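Local coordinates for protein acyl-CoA thioester hydrolase ybgC (Escherichia coli K-12, PDB 3GRH) that is an outer-membrane lipoprotein of the pectinesterase family, a putative acyl-CoA thioesterase that neither binds pectin nor has pectinesterase activity, at residues E137-V142 with I237-I242; G165-G170 with Y175-C180; K367-A372 with R377-N382. All blocks are in the same frame, centred on the assembly; numbering follows the deposited sequence.

Contact 1: E137-V142 with I237-I242; sequences EKPIDV and INNVNI
P139 and I140, in a short 3-10 turn between strands 130-134 and 142-146, lie against N239 and N241 on the next-but-one coil of the right-handed parallel beta-helix expected of this family. No direct hydrogen bond links the two segments. E137 takes part through its backbone: its O accepts a 2.9 Å bond from a water, and the same water receives a weak N-H bond from N239 ND2. K138 contributes to the turn itself, its N donating to D141 OD2 at 2.9 Å, while D141 N returns a bond to K138 O; these bonds close the turn around P139. P139 gives the largest share of the contact surface. Its ring crosses the N239 side chain at about a right angle. CG (chi1 -164°) of N239 is anti to its own backbone N, which brings OD1 to 3.4 Å from P139 CG. The backbone O of N239 is equally close to P139 CG. N239 is the single residue of left-handed backbone conformation at which the chain turns the corner between strands 235-238 and 240-243. The neighbouring ring carbon of the proline, P139 CB, lies 3.7 Å from N241 ND2. At I140 the backbone N faces N241 ND2, also 3.7 Å away. Two N-H donors cannot bond to each other, and a second water accepts from both, 3.2 Å from N241 ND2 and weakly from I140 N. N241 ND2 also bonds T209 OG1, on the intervening strand 208-212, and that hydroxyl is hydrogen-bonded to P139 O as well. Proline carbons thus pack by van der Waals contact against asparagine amide and carbonyl atoms, while the polar links run through waters and the T209 hydroxyl.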
ATOM      1  N   GLU A 137      -6.108 -13.972 -18.367  1.00 14.12           N
ATOM      2  CA  GLU A 137      -6.598 -15.074 -17.458  1.00 15.27           C
ATOM      3  C   GLU A 137      -6.077 -14.895 -16.056  1.00 14.64           C
ATOM      4  O   GLU A 137      -6.769 -15.238 -15.077  1.00 15.67           O
ATOM      5  CB  GLU A 137      -6.253 -16.503 -17.963  1.00 16.69           C
ATOM      6  CG  GLU A 137      -6.193 -17.864 -16.877  1.00 19.66           C
ATOM      7  CD  GLU A 137      -7.463 -18.749 -16.364  1.00 23.79           C
ATOM      8  OE1 GLU A 137      -8.423 -19.143 -17.130  1.00 19.47           O
ATOM      9  OE2 GLU A 137      -7.442 -19.228 -15.125  1.00 27.84           O
ATOM     10  N   LYS A 138      -4.879 -14.312 -15.902  1.00 12.40           N
ATOM     11  CA  LYS A 138      -4.322 -14.049 -14.593  1.00 13.44           C
ATOM     12  C   LYS A 138      -3.835 -12.605 -14.489  1.00 10.81           C
ATOM     13  O   LYS A 138      -3.510 -11.991 -15.505  1.00 10.95           O
ATOM     14  CB  LYS A 138      -3.091 -14.937 -14.364  1.00 15.24           C
ATOM     15  CG  LYS A 138      -3.462 -16.418 -14.220  1.00 20.68           C
ATOM     16  CD  LYS A 138      -2.273 -17.319 -14.031  1.00 20.92           C
ATOM     17  CE  LYS A 138      -2.605 -18.790 -14.236  1.00 23.89           C
ATOM     18  NZ  LYS A 138      -2.648 -19.208 -15.689  1.00 29.27           N
ATOM     19  N   PRO A 139      -3.650 -12.116 -13.270  1.00 11.05           N
ATOM     20  CA  PRO A 139      -3.102 -10.737 -13.183  1.00 11.18           C
ATOM     21  C   PRO A 139      -1.747 -10.528 -13.773  1.00 11.99           C
ATOM     22  O   PRO A 139      -1.454  -9.444 -14.315  1.00 11.31           O
ATOM     23  CB  PRO A 139      -3.110 -10.445 -11.662  1.00 12.13           C
ATOM     24  CG  PRO A 139      -4.057 -11.347 -11.121  1.00 12.92           C
ATOM     25  CD  PRO A 139      -4.075 -12.589 -11.953  1.00 13.26           C
ATOM     26  N   ILE A 140      -0.946 -11.595 -13.844  1.00 11.20           N
ATOM     27  CA  ILE A 140       0.393 -11.477 -14.430  1.00 13.42           C
ATOM     28  C   ILE A 140       0.408 -11.241 -15.939  1.00 13.81           C
ATOM     29  O   ILE A 140       1.438 -10.976 -16.568  1.00 14.20           O
ATOM     30  CB  ILE A 140       1.250 -12.706 -14.002  1.00 15.00           C
ATOM     31  CG1 ILE A 140       2.744 -12.404 -14.250  1.00 18.09           C
ATOM     32  CG2 ILE A 140       0.765 -13.973 -14.675  1.00 17.22           C
ATOM     33  CD1 ILE A 140       3.375 -11.320 -13.278  1.00 19.97           C
ATOM     34  N   ASP A 141      -0.736 -11.454 -16.571  1.00 11.60           N
ATOM     35  CA  ASP A 141      -0.867 -11.312 -18.005  1.00 11.36           C
ATOM     36  C   ASP A 141      -0.835  -9.880 -18.496  1.00 10.98           C
ATOM     37  O   ASP A 141      -0.535  -9.710 -19.660  1.00 12.13           O
ATOM     38  CB  ASP A 141      -2.107 -12.073 -18.428  1.00 13.20           C
ATOM     39  CG  ASP A 141      -1.869 -13.625 -18.300  1.00 16.18           C
ATOM     40  OD1 ASP A 141      -0.703 -14.100 -18.557  1.00 19.69           O
ATOM     41  OD2 ASP A 141      -2.810 -14.421 -17.974  1.00 19.24           O
ATOM     42  N   VAL A 142      -1.128  -8.880 -17.626  1.00  9.30           N
ATOM     43  CA  VAL A 142      -1.046  -7.481 -17.986  1.00 10.04           C
ATOM     44  C   VAL A 142       0.030  -6.925 -17.043  1.00 11.48           C
ATOM     45  O   VAL A 142      -0.200  -6.879 -15.841  1.00 12.93           O
ATOM     46  CB  VAL A 142      -2.392  -6.768 -17.803  1.00 11.31           C
ATOM     47  CG1 VAL A 142      -2.180  -5.241 -17.831  1.00 11.80           C
ATOM     48  CG2 VAL A 142      -3.382  -7.262 -18.822  1.00 13.87           C
ATOM     49  N   ILE A 237      -8.503  -1.940  -4.751  1.00  6.74           N
ATOM     50  CA  ILE A 237      -7.496  -2.686  -5.548  1.00  7.34           C
ATOM     51  C   ILE A 237      -7.822  -4.147  -5.317  1.00  7.79           C
ATOM     52  O   ILE A 237      -7.794  -4.608  -4.137  1.00  8.83           O
ATOM     53  CB  ILE A 237      -6.107  -2.351  -5.014  1.00  8.44           C
ATOM     54  CG1 ILE A 237      -5.808  -0.899  -5.343  1.00  9.30           C
ATOM     55  CG2 ILE A 237      -5.106  -3.245  -5.661  1.00 11.63           C
ATOM     56  CD1 ILE A 237      -4.650  -0.343  -4.589  1.00 10.40           C
ATOM     57  N   ASN A 238      -8.195  -4.880  -6.381  1.00  6.62           N
ATOM     58  CA  ASN A 238      -8.667  -6.247  -6.227  1.00  6.26           C
ATOM     59  C   ASN A 238      -7.941  -7.153  -7.208  1.00  7.96           C
ATOM     60  O   ASN A 238      -7.863  -6.868  -8.395  1.00  6.48           O
ATOM     61  CB  ASN A 238     -10.179  -6.358  -6.429  1.00  7.08           C
ATOM     62  CG  ASN A 238     -10.639  -7.767  -6.331  1.00  8.95           C
ATOM     63  OD1 ASN A 238     -11.166  -8.358  -7.320  1.00 14.28           O
ATOM     64  ND2 ASN A 238     -10.403  -8.365  -5.178  1.00  6.82           N
ATOM     65  N   ASN A 239      -7.387  -8.249  -6.711  1.00  7.90           N
ATOM     66  CA  ASN A 239      -6.698  -9.243  -7.595  1.00  8.03           C
ATOM     67  C   ASN A 239      -5.644  -8.593  -8.426  1.00  8.58           C
ATOM     68  O   ASN A 239      -5.628  -8.714  -9.653  1.00  7.90           O
ATOM     69  CB  ASN A 239      -7.699  -9.976  -8.473  1.00  7.67           C
ATOM     70  CG  ASN A 239      -7.128 -11.229  -9.102  1.00 10.78           C
ATOM     71  OD1 ASN A 239      -6.215 -11.859  -8.546  1.00 15.21           O
ATOM     72  ND2 ASN A 239      -7.620 -11.545 -10.302  1.00 16.60           N
ATOM     73  N   VAL A 240      -4.752  -7.857  -7.762  1.00  7.73           N
ATOM     74  CA  VAL A 240      -3.606  -7.162  -8.391  1.00  6.68           C
ATOM     75  C   VAL A 240      -2.339  -7.729  -7.833  1.00  8.69           C
ATOM     76  O   VAL A 240      -2.258  -8.034  -6.643  1.00 11.29           O
ATOM     77  CB  VAL A 240      -3.736  -5.630  -8.233  1.00  8.73           C
ATOM     78  CG1 VAL A 240      -2.439  -4.839  -8.591  1.00  9.68           C
ATOM     79  CG2 VAL A 240      -4.881  -5.117  -9.049  1.00  8.78           C
ATOM     80  N   ASN A 241      -1.284  -7.788  -8.635  1.00  6.05           N
ATOM     81  CA  ASN A 241       0.055  -8.098  -8.130  1.00  7.07           C
ATOM     82  C   ASN A 241       0.826  -6.798  -8.107  1.00  8.73           C
ATOM     83  O   ASN A 241       0.867  -6.105  -9.121  1.00  9.19           O
ATOM     84  CB  ASN A 241       0.836  -9.038  -9.076  1.00  8.50           C
ATOM     85  CG  ASN A 241       0.230 -10.399  -9.198  1.00 11.83           C
ATOM     86  OD1 ASN A 241      -0.374 -10.926  -8.301  1.00 15.20           O
ATOM     87  ND2 ASN A 241       0.290 -10.944 -10.412  1.00 13.29           N
ATOM     88  N   ILE A 242       1.400  -6.468  -6.966  1.00  8.49           N
ATOM     89  CA  ILE A 242       2.246  -5.282  -6.803  1.00  7.82           C
ATOM     90  C   ILE A 242       3.632  -5.719  -6.427  1.00  8.70           C
ATOM     91  O   ILE A 242       3.806  -6.327  -5.370  1.00  8.46           O
ATOM     92  CB  ILE A 242       1.664  -4.318  -5.720  1.00  9.47           C
ATOM     93  CG1 ILE A 242       0.170  -4.097  -5.886  1.00 11.00           C
ATOM     94  CG2 ILE A 242       2.420  -3.038  -5.885  1.00 12.62           C
ATOM     95  CD1 ILE A 242      -0.428  -3.373  -4.670  1.00 14.50           C
TER
HETATM   96  O   HOH W   1      -7.776 -13.284 -13.257  1.00 20.66           O
HETATM   97  O   HOH W   2      -0.918 -13.745 -11.426  1.00 21.61           O

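Contact 2: G165-G170 with Y175-C180; sequences GKYMPG and YMYDSC
Y167 lays its CB over the ring of Y177 in an excursion from the parallel beta-helix, the loop-and-helix insertion that leaves after strand 142-146 and returns at strand 196-198. Y177 sits on helix 174-181 and Y167 in the irregular loop leading to it, and between them they supply all the surface buried in this contact. The two rings are nearly parallel, with planes at 12°, but they are slid so far apart, at 5.1 Å between centroids, that they hardly overlap. What covers the Y177 face is instead the methylene of Y167: CB lies 4.0 Å from the Y177 centroid in a CH-pi contact, 23° off the ring normal. Y177 reaches out from the helix with CG anti to its backbone N (chi1 177°), a direction that carries the ring beneath that methylene. In Y167 the ring stands beside its own backbone N and runs on toward the body of the protein, where OH is hydrogen-bonded to Q93 OE1 and to T120 OG1. Those two bonds fix the far end of the tyrosine while CB and the near side of its ring meet the side chain of Y177. K166 CG covers the ring of Y167 from the side away from Y177, 3.8 Å above the plane, and Y122 adds a further stacked ring. V161 of helix 154-161 touches both tyrosines, so two helices and a loop converge on the pair. Farther along helix 174-181, C180 is tied to C192 by a disulfide. Between the rings themselves, Y167 CD2 and Y177 CD1 come to 3.7 Å.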
ATOM      1  N   GLY A 165       7.147  13.717 -25.261  1.00 24.56           N
ATOM      2  CA  GLY A 165       6.044  14.586 -24.836  1.00 23.78           C
ATOM      3  C   GLY A 165       4.856  13.880 -24.237  1.00 21.63           C
ATOM      4  O   GLY A 165       3.739  14.348 -24.347  1.00 21.56           O
ATOM      5  N   LYS A 166       5.118  12.761 -23.585  1.00 19.84           N
ATOM      6  CA  LYS A 166       4.113  12.067 -22.828  1.00 18.45           C
ATOM      7  C   LYS A 166       3.398  12.997 -21.852  1.00 17.90           C
ATOM      8  O   LYS A 166       2.172  12.935 -21.694  1.00 19.79           O
ATOM      9  CB  LYS A 166       4.795  10.944 -22.054  1.00 17.90           C
ATOM     10  CG  LYS A 166       3.857  10.082 -21.357  1.00 17.09           C
ATOM     11  CD  LYS A 166       4.560   8.879 -20.775  1.00 17.06           C
ATOM     12  CE  LYS A 166       3.563   7.962 -20.030  1.00 15.58           C
ATOM     13  NZ  LYS A 166       4.236   6.623 -19.678  1.00 13.58           N
ATOM     14  N   TYR A 167       4.174  13.815 -21.161  1.00 16.20           N
ATOM     15  CA  TYR A 167       3.668  14.803 -20.217  1.00 16.06           C
ATOM     16  C   TYR A 167       4.092  16.156 -20.729  1.00 15.49           C
ATOM     17  O   TYR A 167       5.256  16.424 -21.009  1.00 16.65           O
ATOM     18  CB  TYR A 167       4.221  14.569 -18.787  1.00 15.46           C
ATOM     19  CG  TYR A 167       3.887  13.215 -18.266  1.00 12.79           C
ATOM     20  CD1 TYR A 167       2.610  12.910 -17.816  1.00 12.99           C
ATOM     21  CD2 TYR A 167       4.852  12.213 -18.197  1.00 14.78           C
ATOM     22  CE1 TYR A 167       2.294  11.671 -17.420  1.00 13.65           C
ATOM     23  CE2 TYR A 167       4.562  10.979 -17.744  1.00 14.96           C
ATOM     24  CZ  TYR A 167       3.271  10.683 -17.333  1.00 14.89           C
ATOM     25  OH  TYR A 167       2.925   9.426 -16.928  1.00 15.85           O
ATOM     26  N   MET A 168       3.086  17.007 -20.912  1.00 16.75           N
ATOM     27  CA  MET A 168       3.253  18.371 -21.380  1.00 18.79           C
ATOM     28  C   MET A 168       2.188  19.245 -20.690  1.00 16.60           C
ATOM     29  O   MET A 168       1.157  18.759 -20.267  1.00 15.62           O
ATOM     30  CB  MET A 168       2.987  18.493 -22.880  1.00 19.59           C
ATOM     31  CG  MET A 168       3.701  17.537 -23.768  1.00 23.53           C
ATOM     32  SD  MET A 168       3.518  18.040 -25.468  1.00 32.05           S
ATOM     33  CE  MET A 168       4.750  19.386 -25.588  1.00 29.93           C
ATOM     34  N   PRO A 169       2.442  20.532 -20.533  1.00 17.28           N
ATOM     35  CA  PRO A 169       1.451  21.404 -19.991  1.00 17.96           C
ATOM     36  C   PRO A 169       0.184  21.245 -20.820  1.00 18.63           C
ATOM     37  O   PRO A 169       0.204  21.137 -22.046  1.00 21.76           O
ATOM     38  CB  PRO A 169       2.055  22.785 -20.182  1.00 18.40           C
ATOM     39  CG  PRO A 169       3.460  22.566 -20.262  1.00 19.46           C
ATOM     40  CD  PRO A 169       3.672  21.253 -20.877  1.00 17.79           C
ATOM     41  N   GLY A 170      -0.927  21.180 -20.173  1.00 19.58           N
ATOM     42  CA  GLY A 170      -2.137  21.012 -20.985  1.00 18.85           C
ATOM     43  C   GLY A 170      -2.505  19.589 -21.253  1.00 18.82           C
ATOM     44  O   GLY A 170      -3.623  19.327 -21.756  1.00 18.87           O
ATOM     45  N   TYR A 175       0.290  18.447 -13.585  1.00 15.80           N
ATOM     46  CA  TYR A 175       0.615  18.962 -12.270  1.00 15.66           C
ATOM     47  C   TYR A 175       1.435  17.934 -11.484  1.00 15.23           C
ATOM     48  O   TYR A 175       2.278  18.298 -10.643  1.00 16.62           O
ATOM     49  CB  TYR A 175      -0.636  19.405 -11.542  1.00 16.19           C
ATOM     50  CG  TYR A 175      -1.463  18.311 -10.954  1.00 17.14           C
ATOM     51  CD1 TYR A 175      -1.288  17.927  -9.639  1.00 17.65           C
ATOM     52  CD2 TYR A 175      -2.493  17.742 -11.674  1.00 18.86           C
ATOM     53  CE1 TYR A 175      -2.023  16.887  -9.111  1.00 17.07           C
ATOM     54  CE2 TYR A 175      -3.295  16.721 -11.131  1.00 19.88           C
ATOM     55  CZ  TYR A 175      -3.071  16.298  -9.844  1.00 17.68           C
ATOM     56  OH  TYR A 175      -3.848  15.285  -9.336  1.00 14.69           O
ATOM     57  N   MET A 176       1.137  16.650 -11.709  1.00 15.97           N
ATOM     58  CA  MET A 176       1.846  15.517 -11.053  1.00 14.21           C
ATOM     59  C   MET A 176       3.299  15.439 -11.541  1.00 15.00           C
ATOM     60  O   MET A 176       4.257  15.479 -10.752  1.00 15.55           O
ATOM     61  CB  MET A 176       1.109  14.213 -11.328  1.00 14.39           C
ATOM     62  CG  MET A 176      -0.231  14.188 -10.642  1.00 13.66           C
ATOM     63  SD  MET A 176      -1.342  12.841 -11.073  1.00 14.96           S
ATOM     64  CE  MET A 176      -0.563  11.497 -10.193  1.00 13.53           C
ATOM     65  N   TYR A 177       3.475  15.401 -12.857  1.00 15.21           N
ATOM     66  CA  TYR A 177       4.777  15.332 -13.455  1.00 14.77           C
ATOM     67  C   TYR A 177       5.583  16.530 -13.071  1.00 14.70           C
ATOM     68  O   TYR A 177       6.746  16.381 -12.713  1.00 16.21           O
ATOM     69  CB  TYR A 177       4.650  15.243 -14.942  1.00 15.26           C
ATOM     70  CG  TYR A 177       5.972  15.231 -15.631  1.00 14.79           C
ATOM     71  CD1 TYR A 177       6.736  14.052 -15.630  1.00 16.02           C
ATOM     72  CD2 TYR A 177       6.491  16.363 -16.203  1.00 14.14           C
ATOM     73  CE1 TYR A 177       7.973  14.025 -16.217  1.00 17.22           C
ATOM     74  CE2 TYR A 177       7.696  16.332 -16.802  1.00 17.37           C
ATOM     75  CZ  TYR A 177       8.429  15.159 -16.820  1.00 15.99           C
ATOM     76  OH  TYR A 177       9.698  15.236 -17.450  1.00 19.20           O
ATOM     77  N   ASP A 178       4.981  17.708 -13.137  1.00 15.52           N
ATOM     78  CA  ASP A 178       5.718  18.978 -12.893  1.00 16.51           C
ATOM     79  C   ASP A 178       6.210  19.100 -11.464  1.00 17.99           C
ATOM     80  O   ASP A 178       7.272  19.631 -11.214  1.00 20.38           O
ATOM     81  CB  ASP A 178       4.819  20.146 -13.216  1.00 17.48           C
ATOM     82  CG  ASP A 178       5.544  21.442 -13.381  1.00 19.77           C
ATOM     83  OD1 ASP A 178       6.706  21.478 -13.845  1.00 24.34           O
ATOM     84  OD2 ASP A 178       4.875  22.436 -13.044  1.00 23.51           O
ATOM     85  N   SER A 179       5.473  18.563 -10.515  1.00 18.94           N
ATOM     86  CA  SER A 179       5.929  18.569  -9.114  1.00 20.91           C
ATOM     87  C   SER A 179       7.220  17.802  -8.881  1.00 22.82           C
ATOM     88  O   SER A 179       7.992  18.085  -7.933  1.00 25.24           O
ATOM     89  CB  SER A 179       4.837  18.040  -8.155  1.00 20.73           C
ATOM     90  OG  SER A 179       4.594  16.640  -8.287  1.00 24.72           O
ATOM     91  N   CYS A 180       7.503  16.862  -9.751  1.00 22.83           N
ATOM     92  CA  CYS A 180       8.722  16.081  -9.650  1.00 22.96           C
ATOM     93  C   CYS A 180       9.831  16.667 -10.536  1.00 22.46           C
ATOM     94  O   CYS A 180      11.000  16.674 -10.173  1.00 24.51           O
ATOM     95  CB  CYS A 180       8.425  14.700 -10.130  1.00 21.54           C
ATOM     96  SG  CYS A 180       7.146  13.835  -9.148  1.00 26.10           S
TER

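Contact 3: K367-A372 with R377-N382; sequences KPWADA and RPFAGN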
ATOM      1  N   LYS A 367      11.408 -10.788  17.840  1.00 17.70           N
ATOM      2  CA  LYS A 367      11.323  -9.357  17.667  1.00 16.71           C
ATOM      3  C   LYS A 367      10.697  -9.052  16.301  1.00 14.36           C
ATOM      4  O   LYS A 367      11.353  -8.736  15.323  1.00 12.92           O
ATOM      5  CB  LYS A 367      12.686  -8.728  17.749  1.00 18.48           C
ATOM      6  CG  LYS A 367      13.312  -8.798  19.087  1.00 21.25           C
ATOM      7  CD  LYS A 367      14.522  -7.911  19.135  1.00 22.13           C
ATOM      8  CE  LYS A 367      14.967  -7.673  20.572  1.00 27.74           C
ATOM      9  NZ  LYS A 367      14.374  -8.671  21.523  1.00 32.36           N
ATOM     10  N   PRO A 368       9.391  -9.232  16.194  1.00 11.82           N
ATOM     11  CA  PRO A 368       8.756  -9.014  14.920  1.00 12.51           C
ATOM     12  C   PRO A 368       8.649  -7.578  14.453  1.00 12.45           C
ATOM     13  O   PRO A 368       8.402  -7.352  13.303  1.00 12.84           O
ATOM     14  CB  PRO A 368       7.343  -9.584  15.143  1.00 14.81           C
ATOM     15  CG  PRO A 368       7.180  -9.497  16.612  1.00 14.49           C
ATOM     16  CD  PRO A 368       8.459  -9.744  17.212  1.00 12.92           C
ATOM     17  N   TRP A 369       8.830  -6.628  15.354  1.00 11.57           N
ATOM     18  CA  TRP A 369       8.768  -5.231  15.040  1.00 10.13           C
ATOM     19  C   TRP A 369      10.100  -4.546  15.329  1.00 11.72           C
ATOM     20  O   TRP A 369      10.698  -4.669  16.410  1.00 12.25           O
ATOM     21  CB  TRP A 369       7.670  -4.576  15.848  1.00 11.36           C
ATOM     22  CG  TRP A 369       6.330  -5.199  15.795  1.00  9.65           C
ATOM     23  CD1 TRP A 369       5.731  -5.883  16.782  1.00 12.20           C
ATOM     24  CD2 TRP A 369       5.372  -5.152  14.701  1.00 11.81           C
ATOM     25  NE1 TRP A 369       4.446  -6.268  16.387  1.00 11.13           N
ATOM     26  CE2 TRP A 369       4.252  -5.818  15.097  1.00 12.95           C
ATOM     27  CE3 TRP A 369       5.393  -4.550  13.425  1.00 12.41           C
ATOM     28  CZ2 TRP A 369       3.141  -5.928  14.276  1.00 12.08           C
ATOM     29  CZ3 TRP A 369       4.306  -4.666  12.631  1.00 10.63           C
ATOM     30  CH2 TRP A 369       3.216  -5.334  13.041  1.00 10.21           C
ATOM     31  N   ALA A 370      10.578  -3.845  14.325  1.00 11.36           N
ATOM     32  CA  ALA A 370      11.886  -3.181  14.371  1.00 12.13           C
ATOM     33  C   ALA A 370      11.811  -1.746  14.877  1.00 13.12           C
ATOM     34  O   ALA A 370      10.759  -1.108  14.899  1.00 13.94           O
ATOM     35  CB  ALA A 370      12.507  -3.212  12.973  1.00 13.10           C
ATOM     36  N   ASP A 371      12.973  -1.188  15.199  1.00 14.42           N
ATOM     37  CA  ASP A 371      13.010   0.234  15.527  1.00 14.27           C
ATOM     38  C   ASP A 371      12.611   1.104  14.342  1.00 14.42           C
ATOM     39  O   ASP A 371      12.701   0.680  13.165  1.00 13.65           O
ATOM     40  CB  ASP A 371      14.411   0.631  15.907  1.00 16.25           C
ATOM     41  CG  ASP A 371      14.942  -0.135  17.087  1.00 19.94           C
ATOM     42  OD1 ASP A 371      14.198  -0.911  17.752  1.00 21.13           O
ATOM     43  OD2 ASP A 371      16.176   0.030  17.359  1.00 22.53           O
ATOM     44  N   ALA A 372      12.223   2.345  14.622  1.00 13.37           N
ATOM     45  CA  ALA A 372      11.682   3.213  13.548  1.00 14.93           C
ATOM     46  C   ALA A 372      12.716   3.657  12.561  1.00 15.96           C
ATOM     47  O   ALA A 372      13.894   3.850  12.916  1.00 15.26           O
ATOM     48  CB  ALA A 372      11.017   4.425  14.133  1.00 14.46           C
ATOM     49  N   ARG A 377      13.883   5.486  16.540  1.00 16.58           N
ATOM     50  CA  ARG A 377      13.175   5.362  17.788  1.00 16.44           C
ATOM     51  C   ARG A 377      13.016   3.886  18.154  1.00 15.69           C
ATOM     52  O   ARG A 377      12.466   3.101  17.372  1.00 15.81           O
ATOM     53  CB  ARG A 377      11.816   5.996  17.664  1.00 15.81           C
ATOM     54  CG  ARG A 377      10.969   5.777  18.896  1.00 15.79           C
ATOM     55  CD  ARG A 377       9.635   6.490  18.844  1.00 21.32           C
ATOM     56  NE  ARG A 377       8.810   6.242  17.645  1.00 22.33           N
ATOM     57  CZ  ARG A 377       7.540   5.876  17.643  1.00 26.67           C
ATOM     58  NH1 ARG A 377       6.909   5.587  18.777  1.00 23.51           N
ATOM     59  NH2 ARG A 377       6.936   5.766  16.490  1.00 25.26           N
ATOM     60  N   PRO A 378      13.526   3.471  19.298  1.00 15.95           N
ATOM     61  CA  PRO A 378      13.480   2.052  19.611  1.00 14.59           C
ATOM     62  C   PRO A 378      12.069   1.505  19.677  1.00 15.75           C
ATOM     63  O   PRO A 378      11.181   2.187  20.144  1.00 16.40           O
ATOM     64  CB  PRO A 378      14.149   1.990  20.985  1.00 15.39           C
ATOM     65  CG  PRO A 378      15.052   3.148  20.981  1.00 16.62           C
ATOM     66  CD  PRO A 378      14.321   4.230  20.294  1.00 15.80           C
ATOM     67  N   PHE A 379      11.859   0.264  19.222  1.00 14.17           N
ATOM     68  CA  PHE A 379      10.528  -0.285  19.289  1.00 13.87           C
ATOM     69  C   PHE A 379      10.136  -0.443  20.747  1.00 13.98           C
ATOM     70  O   PHE A 379      10.969  -0.886  21.572  1.00 14.64           O
ATOM     71  CB  PHE A 379      10.398  -1.631  18.628  1.00 13.40           C
ATOM     72  CG  PHE A 379       9.053  -2.183  18.775  1.00 13.60           C
ATOM     73  CD1 PHE A 379       8.008  -1.656  18.021  1.00 14.61           C
ATOM     74  CD2 PHE A 379       8.774  -3.233  19.641  1.00 15.79           C
ATOM     75  CE1 PHE A 379       6.707  -2.147  18.145  1.00 14.22           C
ATOM     76  CE2 PHE A 379       7.460  -3.696  19.783  1.00 13.00           C
ATOM     77  CZ  PHE A 379       6.439  -3.172  19.023  1.00 13.55           C
ATOM     78  N   ALA A 380       8.909  -0.062  21.083  1.00 12.52           N
ATOM     79  CA  ALA A 380       8.390  -0.178  22.461  1.00 14.57           C
ATOM     80  C   ALA A 380       6.970  -0.600  22.444  1.00 14.43           C
ATOM     81  O   ALA A 380       6.101   0.149  22.050  1.00 14.74           O
ATOM     82  CB  ALA A 380       8.492   1.203  23.168  1.00 16.08           C
ATOM     83  N   GLY A 381       6.713  -1.829  22.832  1.00 13.36           N
ATOM     84  CA  GLY A 381       5.398  -2.367  22.814  1.00 13.15           C
ATOM     85  C   GLY A 381       4.771  -2.174  24.173  1.00 13.65           C
ATOM     86  O   GLY A 381       5.424  -2.358  25.202  1.00 17.88           O
ATOM     87  N   ASN A 382       3.497  -1.807  24.182  1.00 14.04           N
ATOM     88  CA  ASN A 382       2.780  -1.553  25.435  1.00 12.91           C
ATOM     89  C   ASN A 382       1.993  -2.757  25.886  1.00 12.55           C
ATOM     90  O   ASN A 382       1.098  -3.214  25.210  1.00 15.25           O
ATOM     91  CB  ASN A 382       1.790  -0.429  25.247  1.00 14.01           C
ATOM     92  CG  ASN A 382       1.159   0.031  26.519  1.00 16.66           C
ATOM     93  OD1 ASN A 382       1.384  -0.518  27.656  1.00 18.00           O
ATOM     94  ND2 ASN A 382       0.383   1.071  26.384  1.00 18.13           N
TER
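The F379 ring carries the CB of W369 over one face, 3.6 Å from the ring centroid and only 16° off the normal, a CH-pi contact displaced somewhat toward the rim. The indole starts from that methylene and leads off past the phenyl: its five-membered ring is tilted 26° from the F379 plane and the centroids are 5.0 Å apart, a strongly offset pair with little overlap. W369 CD1 comes nearest F379 CZ, at 3.6 Å. M404 of strand 403-407 touches both aromatic side chains, and P38 reaches F379. In F379, CG lies anti to the backbone N (chi1 177°), which turns the ring across to the W369 methylene. With an alanine at F379, the W369 methylene and the near side of the indole would probably lose their cover, leaving a gap beside M404. Strand 369-373 is the last of its run of parallel strands in the beta-helix, and after it the chain turns back so that 377-382 lies beside it. A372 N donates to R377 O in a nearly straight bond of 2.9 Å. Two residues after R377, F379 N bonds the side chain of D371, at OD1, 3.0 Å away, approaching from above the carboxylate plane. The guanidinium of R377 points elsewhere, with NE in a salt bridge to D343 and NH2 bonded to N349. On strand 369-373, the side chain of A370 lies about 4 Å from that of R340, which probably binds substrate as in related enzymes, and about 8 Å from that of D280, the predicted nucleophile.

Overall arrangement
From the N terminus, contact 1 opens first, in the loop before strand 142-146, and closes almost a hundred residues later at the corner between strands 235-238 and 240-243, joining coils of the beta-helix. Contact 2 falls wholly within that span: 165-170 and 175-180 close a short local loop of the excursion that precedes strand 196-198, with nearest atoms about 14 Å from contact 1. Contact 3 follows in series, its own short loop fastening the chain back onto strand 369-373. It lies on the opposite side of the chain's centre from both others, about 33 Å from contact 1 and 40 Å from contact 2 between centres. No two contacts cross or touch.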